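Local coordinates for glutathione S-transferase, N-terminal domain protein (Pseudomonas putida, PDB 4NAX), which binds oxidized glutathione disulfide, one molecule per subunit, and probably acts as a glutathione-dependent transferase of the GST superfamily, at residues D53-D56 and Q57-P60; A15-P18 and E19-Q22; V133-H137 and F138-K142. All coordinates share one frame; numbering follows the deposited sequence. Where two conformers were deposited one is given.

Contact 1. Residues D53-D56 and Q57-P60. With GDS (oxidized glutathione disulfide), chain C.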
ATOM      1  N   ASP A  53      -6.880 -22.413  -7.991  1.00 36.32           N
ATOM      2  CA  ASP A  53      -6.797 -23.655  -8.771  1.00 36.27           C
ATOM      3  C   ASP A  53      -7.773 -23.701  -9.956  1.00 55.94           C
ATOM      4  O   ASP A  53      -7.460 -24.295 -11.004  1.00 46.32           O
ATOM      5  CB  ASP A  53      -7.017 -24.863  -7.852  1.00 72.38           C
ATOM      6  CG  ASP A  53      -5.841 -25.113  -6.919  1.00 54.60           C
ATOM      7  OD1 ASP A  53      -4.730 -24.613  -7.201  1.00 52.69           O
ATOM      8  OD2 ASP A  53      -6.022 -25.828  -5.912  1.00 82.00           O
ATOM      9  N   ASN A  54      -8.941 -23.082  -9.775  1.00 35.11           N
ATOM     10  CA  ASN A  54      -9.948 -22.964 -10.832  1.00 37.11           C
ATOM     11  C   ASN A  54      -9.899 -21.643 -11.608  1.00 25.51           C
ATOM     12  O   ASN A  54     -10.787 -21.390 -12.425  1.00 32.45           O
ATOM     13  CB  ASN A  54     -11.363 -23.164 -10.257  1.00 44.89           C
ATOM     14  CG  ASN A  54     -11.872 -24.580 -10.422  1.00 66.55           C
ATOM     15  OD1 ASN A  54     -12.970 -24.798 -10.941  1.00125.05           O
ATOM     16  ND2 ASN A  54     -11.083 -25.551  -9.983  1.00 76.08           N
ATOM     17  N   ASP A  55      -8.854 -20.829 -11.394  1.00 30.91           N
ATOM     18  CA  ASP A  55      -8.732 -19.491 -12.016  1.00 28.23           C
ATOM     19  C   ASP A  55      -9.918 -18.578 -11.651  1.00 20.20           C
ATOM     20  O   ASP A  55     -10.291 -17.726 -12.449  1.00 23.72           O
ATOM     21  CB  ASP A  55      -8.592 -19.578 -13.566  1.00 30.66           C
ATOM     22  CG  ASP A  55      -7.228 -20.091 -14.042  1.00 31.21           C
ATOM     23  OD1 ASP A  55      -6.262 -20.147 -13.257  1.00 34.58           O
ATOM     24  OD2 ASP A  55      -7.142 -20.451 -15.241  1.00 38.89           O
ATOM     25  N   ASP A  56     -10.499 -18.791 -10.458  1.00 23.40           N
ATOM     26  CA  ASP A  56     -11.710 -18.047 -10.041  1.00 23.51           C
ATOM     27  C   ASP A  56     -11.437 -16.544 -10.029  1.00 19.47           C
ATOM     28  O   ASP A  56     -12.317 -15.746 -10.357  1.00 18.67           O
ATOM     29  CB  ASP A  56     -12.195 -18.437  -8.625  1.00 22.37           C
ATOM     30  CG  ASP A  56     -13.009 -19.709  -8.576  1.00 22.87           C
ATOM     31  OD1 ASP A  56     -13.405 -20.265  -9.638  1.00 27.76           O
ATOM     32  OD2 ASP A  56     -13.266 -20.132  -7.411  1.00 25.39           O
ATOM     33  N   GLN A  57     -10.217 -16.174  -9.637  1.00 18.50           N
ATOM     34  CA  GLN A  57      -9.864 -14.765  -9.520  1.00 17.20           C
ATOM     35  C   GLN A  57      -9.697 -14.115 -10.894  1.00 15.66           C
ATOM     36  O   GLN A  57      -9.629 -12.904 -11.012  1.00 16.26           O
ATOM     37  CB  GLN A  57      -8.598 -14.561  -8.662  1.00 18.05           C
ATOM     38  CG  GLN A  57      -7.257 -14.805  -9.345  1.00 19.36           C
ATOM     39  CD  GLN A  57      -6.889 -16.255  -9.614  1.00 22.15           C
ATOM     40  OE1 GLN A  57      -7.704 -17.180  -9.524  1.00 23.30           O
ATOM     41  NE2 GLN A  57      -5.633 -16.452  -9.957  1.00 22.44           N
ATOM     42  N   LEU A  58      -9.617 -14.947 -11.930  1.00 17.84           N
ATOM     43  CA  LEU A  58      -9.550 -14.452 -13.306  1.00 18.64           C
ATOM     44  C   LEU A  58     -10.913 -14.460 -14.017  1.00 19.06           C
ATOM     45  O   LEU A  58     -11.003 -14.061 -15.190  1.00 20.88           O
ATOM     46  CB  LEU A  58      -8.553 -15.267 -14.126  1.00 20.59           C
ATOM     47  CG  LEU A  58      -7.124 -15.288 -13.580  1.00 21.66           C
ATOM     48  CD1 LEU A  58      -6.207 -16.186 -14.383  1.00 22.88           C
ATOM     49  CD2 LEU A  58      -6.526 -13.889 -13.527  1.00 27.15           C
ATOM     50  N   SER A  59     -11.960 -14.911 -13.327  1.00 19.91           N
ATOM     51  CA  SER A  59     -13.291 -14.936 -13.921  1.00 19.65           C
ATOM     52  C   SER A  59     -13.823 -13.533 -14.163  1.00 20.48           C
ATOM     53  O   SER A  59     -13.517 -12.587 -13.413  1.00 20.21           O
ATOM     54  CB  SER A  59     -14.257 -15.736 -13.051  1.00 22.30           C
ATOM     55  OG  SER A  59     -14.499 -15.075 -11.817  1.00 19.56           O
ATOM     56  N   PRO A  60     -14.677 -13.387 -15.185  1.00 19.95           N
ATOM     57  CA  PRO A  60     -15.282 -12.088 -15.443  1.00 21.36           C
ATOM     58  C   PRO A  60     -16.133 -11.629 -14.254  1.00 19.14           C
ATOM     59  O   PRO A  60     -16.174 -10.450 -13.948  1.00 19.38           O
ATOM     60  CB  PRO A  60     -16.129 -12.295 -16.725  1.00 24.21           C
ATOM     61  CG  PRO A  60     -15.934 -13.713 -17.134  1.00 31.34           C
ATOM     62  CD  PRO A  60     -14.970 -14.391 -16.218  1.00 23.54           C
TER
HETATM   63  N1  GDS C 301       0.971 -13.413  -9.241  1.00 38.86           N
HETATM   64  CA1 GDS C 301       1.635 -13.696  -7.969  1.00 28.34           C
HETATM   65  C1  GDS C 301       3.109 -13.964  -8.175  1.00 35.38           C
HETATM   66  OE1 GDS C 301       3.872 -13.808  -7.193  1.00 27.52           O
HETATM   67  OE2 GDS C 301       3.537 -14.331  -9.292  1.00 42.97           O
HETATM   68  CB1 GDS C 301       0.972 -14.914  -7.315  1.00 24.99           C
HETATM   69  CG1 GDS C 301       1.277 -15.076  -5.819  1.00 22.04           C
HETATM   70  CD1 GDS C 301       0.682 -13.952  -5.009  1.00 19.51           C
HETATM   71  O1  GDS C 301      -0.308 -13.361  -5.397  1.00 22.36           O
HETATM   72  N2  GDS C 301       1.321 -13.662  -3.882  1.00 15.87           N
HETATM   73  CA2 GDS C 301       0.853 -12.664  -2.942  1.00 15.89           C
HETATM   74  C2  GDS C 301       1.837 -11.531  -2.818  1.00 14.48           C
HETATM   75  O2  GDS C 301       3.045 -11.741  -2.825  1.00 16.11           O
HETATM   76  CB2 GDS C 301       0.645 -13.298  -1.566  1.00 15.26           C
HETATM   77  SG2 GDS C 301      -0.706 -14.466  -1.468  1.00 19.30           S
HETATM   78  N3  GDS C 301       1.325 -10.314  -2.653  1.00 13.82           N
HETATM   79  CA3 GDS C 301       2.160  -9.130  -2.533  1.00 14.13           C
HETATM   80  C3  GDS C 301       1.576  -8.039  -1.661  1.00 13.63           C
HETATM   81  OE3 GDS C 301       1.982  -6.879  -1.883  1.00 14.80           O
HETATM   82  OE4 GDS C 301       0.806  -8.372  -0.754  1.00 14.53           O
HETATM   83  N4  GDS C 301      -3.191 -13.398  -6.290  1.00 15.43           N
HETATM   84  CA4 GDS C 301      -3.887 -13.908  -7.451  1.00 17.64           C
HETATM   85  C4  GDS C 301      -3.118 -13.741  -8.733  1.00 21.68           C
HETATM   86  OE5 GDS C 301      -3.619 -14.188  -9.806  1.00 23.92           O
HETATM   87  OE6 GDS C 301      -1.983 -13.202  -8.672  1.00 24.15           O
HETATM   88  C5  GDS C 301      -3.859 -12.830  -5.294  1.00 13.72           C
HETATM   89  O5  GDS C 301      -5.076 -12.682  -5.334  1.00 14.52           O
HETATM   90  CA5 GDS C 301      -3.062 -12.403  -4.081  1.00 14.27           C
HETATM   91  N5  GDS C 301      -3.527 -11.103  -3.608  1.00 12.84           N
HETATM   92  CB5 GDS C 301      -3.241 -13.466  -2.996  1.00 14.56           C
HETATM   93  SG5 GDS C 301      -2.439 -13.094  -1.435  1.00 17.20           S
HETATM   94  CA6 GDS C 301      -3.160  -6.298  -2.658  1.00 12.88           C
HETATM   95  C6  GDS C 301      -3.911  -6.366  -1.362  1.00 12.52           C
HETATM   96  OE7 GDS C 301      -5.094  -6.783  -1.385  1.00 12.66           O
HETATM   97  OE8 GDS C 301      -3.313  -5.992  -0.326  1.00 13.72           O
HETATM   98  N6  GDS C 301      -2.210  -5.167  -2.617  1.00 13.15           N
HETATM   99  CB6 GDS C 301      -2.417  -7.612  -2.906  1.00 13.09           C
HETATM  100  CG6 GDS C 301      -3.390  -8.782  -3.086  1.00 13.06           C
HETATM  101  CD6 GDS C 301      -2.706 -10.053  -3.510  1.00 12.80           C
HETATM  102  O6  GDS C 301      -1.487 -10.109  -3.706  1.00 13.97           O
HETATM  103  O   HOH W   1      -4.731 -19.086 -10.876  1.00 34.24           O
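The flat amide of Q57 is turned so that its oxygen faces back onto the D55–D56 peptide while its nitrogen faces the bound disulfide. On the inner side, OE1 of Q57 rests 3.4 Å from C of D55; it is buried by the turn and finds no hydrogen-bond partner in the model. On the outer side, NE2 of Q57 donates to OE5 of the glutathione disulfide over 3.0 Å, an almost straight bond (170°), and gives a second bond of 2.9 Å to the oxygen of water 1. That water in turn donates to OD1 of D55, at 3.0 Å, so the second flat group, the D55 carboxylate, is tied to the amide indirectly. L58 lies obliquely across D55, its CD1 4.1 Å from CG of D55. The amide gets there by a folded chain: CG of Q57 sits between the backbone N and the carbonyl carbon (chi1 80°), and a bend at chi2 follows. Beneath it the backbone makes a short 3-10 turn, with L58 N bonded to O of D55 at 2.9 Å. O of D56 is gripped twice, by S59 N at 3.1 Å and, in the carbonyl plane, by S59 OG at 2.7 Å. The same hydroxyl caps N of F62, making S59 the N-cap of helix 60-65, while the D56 carboxylate bonds back to N of S51. An alanine in place of Q57 is likely to leave the ligand carboxylate and water 1 without this donor, and D55 without its link to the pocket. OE5 belongs to a glycine carboxylate of the disulfide, so a neutral amide meets the anion directly and acidic D55 reaches the site through water, by way of Q57.

Contact 2. Residues A15-P18 and E19-Q22; sequences AKHP and ERLQ
H17 and R20 run side by side, and the guanidinium of R20 lies flat on the imidazole of H17, centres 4.0 Å apart and planes inclined by 21°. NH1 of R20 sits above the middle of the ring, while CB of K16 covers the opposite face nearer its rim. The extended R20 chain passes along CB of H17 on its way, CD of R20 coming within 3.6 Å of that atom. E19 approaches from another direction: its chain bends at chi2 (-77°) and folds OE2 back over C of H17. Water 2, at the edge of the ring and in its plane, joins ND1 of H17 (2.7 Å) to OE1 of E19 (2.6 Å). The same OE1 makes a long salt bridge to NE of R20, 3.7 Å, well out of the guanidinium plane and so a matter of charge alone. All this decorates a type I beta turn from H17 to R20, closed by R20 N on O of H17 at 2.9 Å (160°), which leads the chain into strand 21-25 of the thioredoxin-like domain. Q22, already on that strand, curls back beneath the turn. Its NE2 donates to O of R20 over 2.9 Å and also to E46, whereas OE1 is taken by H48, E46 and H48 belonging to the neighbouring strand 45-49. CB of A15 points inward and packs 3.4 Å from OE1 of Q22.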
ATOM      1  N   ALA A  15     -25.141 -14.936  -2.496  1.00 19.36           N
ATOM      2  CA  ALA A  15     -25.277 -14.620  -1.099  1.00 19.57           C
ATOM      3  C   ALA A  15     -26.427 -15.419  -0.478  1.00 18.85           C
ATOM      4  O   ALA A  15     -27.585 -15.252  -0.864  1.00 23.19           O
ATOM      5  CB  ALA A  15     -25.539 -13.135  -0.931  1.00 20.19           C
ATOM      6  N   LYS A  16     -26.106 -16.285   0.479  1.00 18.43           N
ATOM      7  CA  LYS A  16     -27.097 -16.936   1.348  0.50 18.51           C
ATOM      8  C   LYS A  16     -27.677 -15.960   2.365  1.00 18.59           C
ATOM      9  O   LYS A  16     -28.799 -16.152   2.851  1.00 21.70           O
ATOM     10  CB  LYS A  16     -26.478 -18.140   2.080  0.50 20.84           C
ATOM     11  CG  LYS A  16     -25.906 -19.182   1.139  0.50 25.18           C
ATOM     12  CD  LYS A  16     -25.527 -20.477   1.828  0.50 24.13           C
ATOM     13  CE  LYS A  16     -25.386 -21.596   0.798  0.50 45.00           C
ATOM     14  NZ  LYS A  16     -26.690 -22.117   0.294  0.50 47.99           N
ATOM     15  N   HIS A  17     -26.885 -14.930   2.687  1.00 16.86           N
ATOM     16  CA  HIS A  17     -27.227 -13.952   3.700  1.00 17.50           C
ATOM     17  C   HIS A  17     -26.974 -12.577   3.105  1.00 16.45           C
ATOM     18  O   HIS A  17     -25.964 -11.932   3.415  1.00 17.21           O
ATOM     19  CB  HIS A  17     -26.363 -14.132   4.945  1.00 17.92           C
ATOM     20  CG  HIS A  17     -26.320 -15.537   5.461  1.00 18.96           C
ATOM     21  ND1 HIS A  17     -27.382 -16.135   6.100  1.00 21.47           N
ATOM     22  CD2 HIS A  17     -25.327 -16.456   5.448  1.00 21.25           C
ATOM     23  CE1 HIS A  17     -27.048 -17.359   6.461  1.00 25.34           C
ATOM     24  NE2 HIS A  17     -25.809 -17.582   6.066  1.00 24.62           N
ATOM     25  N   PRO A  18     -27.884 -12.125   2.228  1.00 18.76           N
ATOM     26  CA  PRO A  18     -27.605 -10.870   1.501  1.00 19.27           C
ATOM     27  C   PRO A  18     -27.619  -9.596   2.350  1.00 18.27           C
ATOM     28  O   PRO A  18     -27.176  -8.546   1.880  1.00 20.32           O
ATOM     29  CB  PRO A  18     -28.704 -10.827   0.441  1.00 23.67           C
ATOM     30  CG  PRO A  18     -29.793 -11.677   1.003  1.00 27.64           C
ATOM     31  CD  PRO A  18     -29.132 -12.763   1.782  1.00 20.38           C
ATOM     32  N   GLU A  19     -28.033  -9.707   3.603  1.00 17.00           N
ATOM     33  CA  GLU A  19     -27.961  -8.617   4.565  1.00 18.06           C
ATOM     34  C   GLU A  19     -26.575  -8.495   5.209  1.00 16.88           C
ATOM     35  O   GLU A  19     -26.326  -7.560   5.964  1.00 19.23           O
ATOM     36  CB  GLU A  19     -29.028  -8.817   5.652  1.00 20.55           C
ATOM     37  CG  GLU A  19     -28.736  -9.883   6.725  1.00 22.49           C
ATOM     38  CD  GLU A  19     -28.917 -11.361   6.324  1.00 21.46           C
ATOM     39  OE1 GLU A  19     -28.775 -12.198   7.240  1.00 30.18           O
ATOM     40  OE2 GLU A  19     -29.175 -11.706   5.157  1.00 22.63           O
ATOM     41  N   ARG A  20     -25.689  -9.460   4.938  1.00 16.09           N
ATOM     42  CA  ARG A  20     -24.334  -9.473   5.501  1.00 15.77           C
ATOM     43  C   ARG A  20     -23.303  -9.053   4.491  1.00 14.60           C
ATOM     44  O   ARG A  20     -23.400  -9.382   3.319  1.00 14.50           O
ATOM     45  CB  ARG A  20     -23.953 -10.877   5.995  1.00 17.37           C
ATOM     46  CG  ARG A  20     -24.845 -11.359   7.121  1.00 19.35           C
ATOM     47  CD  ARG A  20     -24.416 -12.710   7.679  1.00 20.48           C
ATOM     48  NE  ARG A  20     -25.421 -13.108   8.646  1.00 22.15           N
ATOM     49  CZ  ARG A  20     -25.635 -14.335   9.094  1.00 28.22           C
ATOM     50  NH1 ARG A  20     -24.882 -15.341   8.691  1.00 22.01           N
ATOM     51  NH2 ARG A  20     -26.626 -14.544   9.965  1.00 32.02           N
ATOM     52  N   LEU A  21     -22.255  -8.389   4.987  1.00 14.65           N
ATOM     53  CA  LEU A  21     -21.052  -8.153   4.195  1.00 14.27           C
ATOM     54  C   LEU A  21     -20.578  -9.473   3.577  1.00 13.16           C
ATOM     55  O   LEU A  21     -20.489 -10.507   4.261  1.00 14.40           O
ATOM     56  CB  LEU A  21     -19.982  -7.533   5.080  1.00 13.89           C
ATOM     57  CG  LEU A  21     -18.669  -7.176   4.372  1.00 14.20           C
ATOM     58  CD1 LEU A  21     -18.038  -5.964   5.031  1.00 15.37           C
ATOM     59  CD2 LEU A  21     -17.672  -8.330   4.363  1.00 14.66           C
ATOM     60  N   GLN A  22     -20.271  -9.408   2.287  1.00 12.86           N
ATOM     61  CA  GLN A  22     -19.786 -10.536   1.506  1.00 13.35           C
ATOM     62  C   GLN A  22     -18.281 -10.406   1.339  1.00 13.05           C
ATOM     63  O   GLN A  22     -17.786  -9.368   0.905  1.00 13.60           O
ATOM     64  CB  GLN A  22     -20.464 -10.564   0.125  1.00 14.42           C
ATOM     65  CG  GLN A  22     -21.992 -10.554   0.181  1.00 15.07           C
ATOM     66  CD  GLN A  22     -22.571 -11.861   0.668  1.00 14.67           C
ATOM     67  OE1 GLN A  22     -22.331 -12.916   0.069  1.00 15.65           O
ATOM     68  NE2 GLN A  22     -23.337 -11.812   1.735  1.00 14.92           N
TER
HETATM   69  O   HOH W   2     -29.598 -14.616   6.552  1.00 32.06           O

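Contact 3. Residues V133-H137 and F138-K142. With FMT (formic acid), chain E.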
ATOM      1  N   VAL A 133      10.458 -12.755  -1.669  1.00 13.95           N
ATOM      2  CA  VAL A 133      11.205 -13.830  -1.018  1.00 14.31           C
ATOM      3  C   VAL A 133      10.480 -15.161  -1.254  1.00 14.40           C
ATOM      4  O   VAL A 133      11.114 -16.174  -1.542  1.00 15.55           O
ATOM      5  CB  VAL A 133      11.422 -13.581   0.477  1.00 14.43           C
ATOM      6  CG1 VAL A 133      12.067 -14.791   1.148  1.00 15.72           C
ATOM      7  CG2 VAL A 133      12.305 -12.344   0.651  1.00 15.51           C
ATOM      8  N   GLY A 134       9.152 -15.169  -1.141  1.00 14.33           N
ATOM      9  CA  GLY A 134       8.406 -16.368  -1.438  1.00 15.73           C
ATOM     10  C   GLY A 134       8.687 -16.849  -2.858  1.00 15.66           C
ATOM     11  O   GLY A 134       8.945 -18.043  -3.089  1.00 16.43           O
ATOM     12  N   PHE A 135       8.678 -15.938  -3.827  1.00 15.13           N
ATOM     13  CA  PHE A 135       8.937 -16.353  -5.203  1.00 15.36           C
ATOM     14  C   PHE A 135      10.321 -16.984  -5.363  1.00 15.53           C
ATOM     15  O   PHE A 135      10.459 -18.029  -6.009  1.00 16.28           O
ATOM     16  CB  PHE A 135       8.797 -15.205  -6.200  1.00 15.36           C
ATOM     17  CG  PHE A 135       8.967 -15.661  -7.615  1.00 15.58           C
ATOM     18  CD1 PHE A 135       7.999 -16.468  -8.201  1.00 18.14           C
ATOM     19  CD2 PHE A 135      10.127 -15.384  -8.324  1.00 16.52           C
ATOM     20  CE1 PHE A 135       8.180 -16.967  -9.481  1.00 19.13           C
ATOM     21  CE2 PHE A 135      10.305 -15.873  -9.602  1.00 17.27           C
ATOM     22  CZ  PHE A 135       9.333 -16.661 -10.179  1.00 18.59           C
ATOM     23  N   PHE A 136      11.338 -16.345  -4.786  1.00 14.79           N
ATOM     24  CA  PHE A 136      12.733 -16.744  -4.984  1.00 15.04           C
ATOM     25  C   PHE A 136      13.270 -17.799  -4.025  1.00 15.52           C
ATOM     26  O   PHE A 136      14.401 -18.276  -4.191  1.00 16.99           O
ATOM     27  CB  PHE A 136      13.646 -15.511  -5.018  1.00 15.28           C
ATOM     28  CG  PHE A 136      13.485 -14.693  -6.273  1.00 15.53           C
ATOM     29  CD1 PHE A 136      13.933 -15.192  -7.496  1.00 15.96           C
ATOM     30  CD2 PHE A 136      12.865 -13.456  -6.255  1.00 15.26           C
ATOM     31  CE1 PHE A 136      13.772 -14.475  -8.653  1.00 17.37           C
ATOM     32  CE2 PHE A 136      12.705 -12.722  -7.419  1.00 16.36           C
ATOM     33  CZ  PHE A 136      13.168 -13.229  -8.621  1.00 16.39           C
ATOM     34  N   HIS A 137      12.454 -18.189  -3.046  1.00 16.23           N
ATOM     35  CA  HIS A 137      12.845 -19.237  -2.098  1.00 17.03           C
ATOM     36  C   HIS A 137      11.875 -20.409  -1.993  1.00 18.05           C
ATOM     37  O   HIS A 137      12.276 -21.504  -1.613  1.00 20.81           O
ATOM     38  CB  HIS A 137      13.061 -18.645  -0.700  1.00 17.17           C
ATOM     39  CG  HIS A 137      13.556 -19.643   0.299  1.00 19.60           C
ATOM     40  ND1 HIS A 137      14.748 -20.315   0.152  1.00 22.34           N
ATOM     41  CD2 HIS A 137      13.001 -20.108   1.442  1.00 21.72           C
ATOM     42  CE1 HIS A 137      14.916 -21.136   1.171  1.00 25.41           C
ATOM     43  NE2 HIS A 137      13.870 -21.029   1.968  1.00 25.59           N
ATOM     44  N   PHE A 138      10.614 -20.181  -2.330  1.00 17.64           N
ATOM     45  CA  PHE A 138       9.571 -21.192  -2.160  1.00 19.27           C
ATOM     46  C   PHE A 138       8.877 -21.588  -3.470  1.00 19.20           C
ATOM     47  O   PHE A 138       8.546 -22.758  -3.666  1.00 23.59           O
ATOM     48  CB  PHE A 138       8.570 -20.695  -1.093  1.00 20.66           C
ATOM     49  CG  PHE A 138       7.511 -21.698  -0.726  1.00 23.87           C
ATOM     50  CD1 PHE A 138       7.810 -22.779   0.092  1.00 29.26           C
ATOM     51  CD2 PHE A 138       6.217 -21.549  -1.190  1.00 25.43           C
ATOM     52  CE1 PHE A 138       6.827 -23.706   0.418  1.00 31.57           C
ATOM     53  CE2 PHE A 138       5.230 -22.459  -0.858  1.00 31.22           C
ATOM     54  CZ  PHE A 138       5.536 -23.541  -0.063  1.00 31.43           C
ATOM     55  N   PHE A 139       8.633 -20.625  -4.353  1.00 18.92           N
ATOM     56  CA  PHE A 139       7.981 -20.901  -5.628  1.00 20.22           C
ATOM     57  C   PHE A 139       9.039 -21.053  -6.744  1.00 19.98           C
ATOM     58  O   PHE A 139      10.170 -21.431  -6.461  1.00 21.51           O
ATOM     59  CB  PHE A 139       6.891 -19.854  -5.924  1.00 20.84           C
ATOM     60  CG  PHE A 139       5.789 -19.817  -4.883  1.00 21.79           C
ATOM     61  CD1 PHE A 139       4.878 -20.877  -4.767  1.00 25.91           C
ATOM     62  CD2 PHE A 139       5.651 -18.742  -4.016  1.00 23.74           C
ATOM     63  CE1 PHE A 139       3.868 -20.851  -3.814  1.00 32.78           C
ATOM     64  CE2 PHE A 139       4.642 -18.715  -3.064  1.00 26.64           C
ATOM     65  CZ  PHE A 139       3.754 -19.767  -2.958  1.00 28.86           C
ATOM     66  N   ALA A 140       8.705 -20.782  -7.996  1.00 22.42           N
ATOM     67  CA  ALA A 140       9.581 -21.178  -9.106  1.00 24.47           C
ATOM     68  C   ALA A 140      10.970 -20.555  -9.052  1.00 22.61           C
ATOM     69  O   ALA A 140      11.989 -21.183  -9.414  1.00 22.86           O
ATOM     70  CB  ALA A 140       8.913 -20.860 -10.435  1.00 29.43           C
ATOM     71  N   GLY A 141      11.038 -19.327  -8.561  1.00 18.48           N
ATOM     72  CA  GLY A 141      12.315 -18.629  -8.556  1.00 18.22           C
ATOM     73  C   GLY A 141      13.374 -19.326  -7.716  1.00 18.28           C
ATOM     74  O   GLY A 141      14.554 -19.073  -7.867  1.00 18.22           O
ATOM     75  N   LYS A 142      12.949 -20.215  -6.828  1.00 19.01           N
ATOM     76  CA  LYS A 142      13.890 -20.946  -5.983  1.00 19.29           C
ATOM     77  C   LYS A 142      14.874 -21.788  -6.793  1.00 19.11           C
ATOM     78  O   LYS A 142      15.974 -22.087  -6.330  1.00 21.80           O
ATOM     79  CB  LYS A 142      13.149 -21.813  -4.966  1.00 20.45           C
ATOM     80  CG  LYS A 142      12.639 -23.139  -5.473  1.00 25.64           C
ATOM     81  CD  LYS A 142      11.881 -23.861  -4.364  1.00 33.51           C
ATOM     82  CE  LYS A 142      11.171 -25.110  -4.866  1.00 62.74           C
ATOM     83  NZ  LYS A 142       9.994 -24.821  -5.736  1.00122.66           N
TER
HETATM   84  C   FMT E 303      16.609 -20.467  -2.858  1.00 19.10           C
HETATM   85  O1  FMT E 303      17.576 -20.216  -3.558  1.00 27.81           O
HETATM   86  O2  FMT E 303      16.683 -20.128  -1.576  1.00 26.16           O
HETATM   87  O   HOH W   3      16.429 -18.087  -6.197  1.00 19.19           O
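O of G134 receives two backbone donors, F138 N at 2.8 Å and F139 N at 2.9 Å, each tilted moderately from the carbonyl plane. H137 donates through ND1 to O2 of a formic acid molecule, 2.6 Å and nearly straight, the acceptor lying at the edge of the ring. NE2 of H137 is bonded to O of N197, so both ring nitrogens are engaged, and K147 and R150 hold the same formic acid, probably from the crystallisation liquor. Water 3 donates to O of F136 and to O of G141, the latter at 2.7 Å, bridging the last helical turn and the 3-10 segment that follows. The shared acceptor at G134 marks the C-terminal end of helix 109-137 in the all-helical GST C-terminal domain, where the chain folds back on the turn it has just left. G141 suits that return: its CA makes a CH-pi contact over the face of F135, 4.0 Å from the ring centroid, and a side chain at this position would probably run into the rings of both F135 and F136. F135, with CG opposite its backbone N (chi1 -176°), sets CD2 over the centre of the F136 ring and brings CE1 to 4.1 Å from CB of A140. Its ring also takes a cation-pi contact from R152 of the second subunit, an arginine that hydrogen-bonds the disulfide. F138 and F139 pair in a similar way, CD2 of F138 standing over the centre of the F139 ring, and CA of K142 offers a C-H to O of F136 at 3.3 Å.

How the contacts relate
Along the chain the order is contact 2, contact 1, contact 3. The first two belong to the thioredoxin-like domain: contact 2 leads into strand 21-25, and contact 1 follows strand 45-49, its parallel neighbour, the two strands being joined through helix 31-41. Their centres stand 21 Å apart. Contact 3 closes helix 109-137 of the helical domain, 23 Å from contact 1 between centres. The glutathione disulfide is bonded by Q57 of contact 1 and lies about 5 Å from the F135 side chain of contact 3, consistent with a GST site formed where the two domains meet. Contact 2, across the chain's centre from contact 3, is a surface turn about 24 Å from it at the nearest atoms.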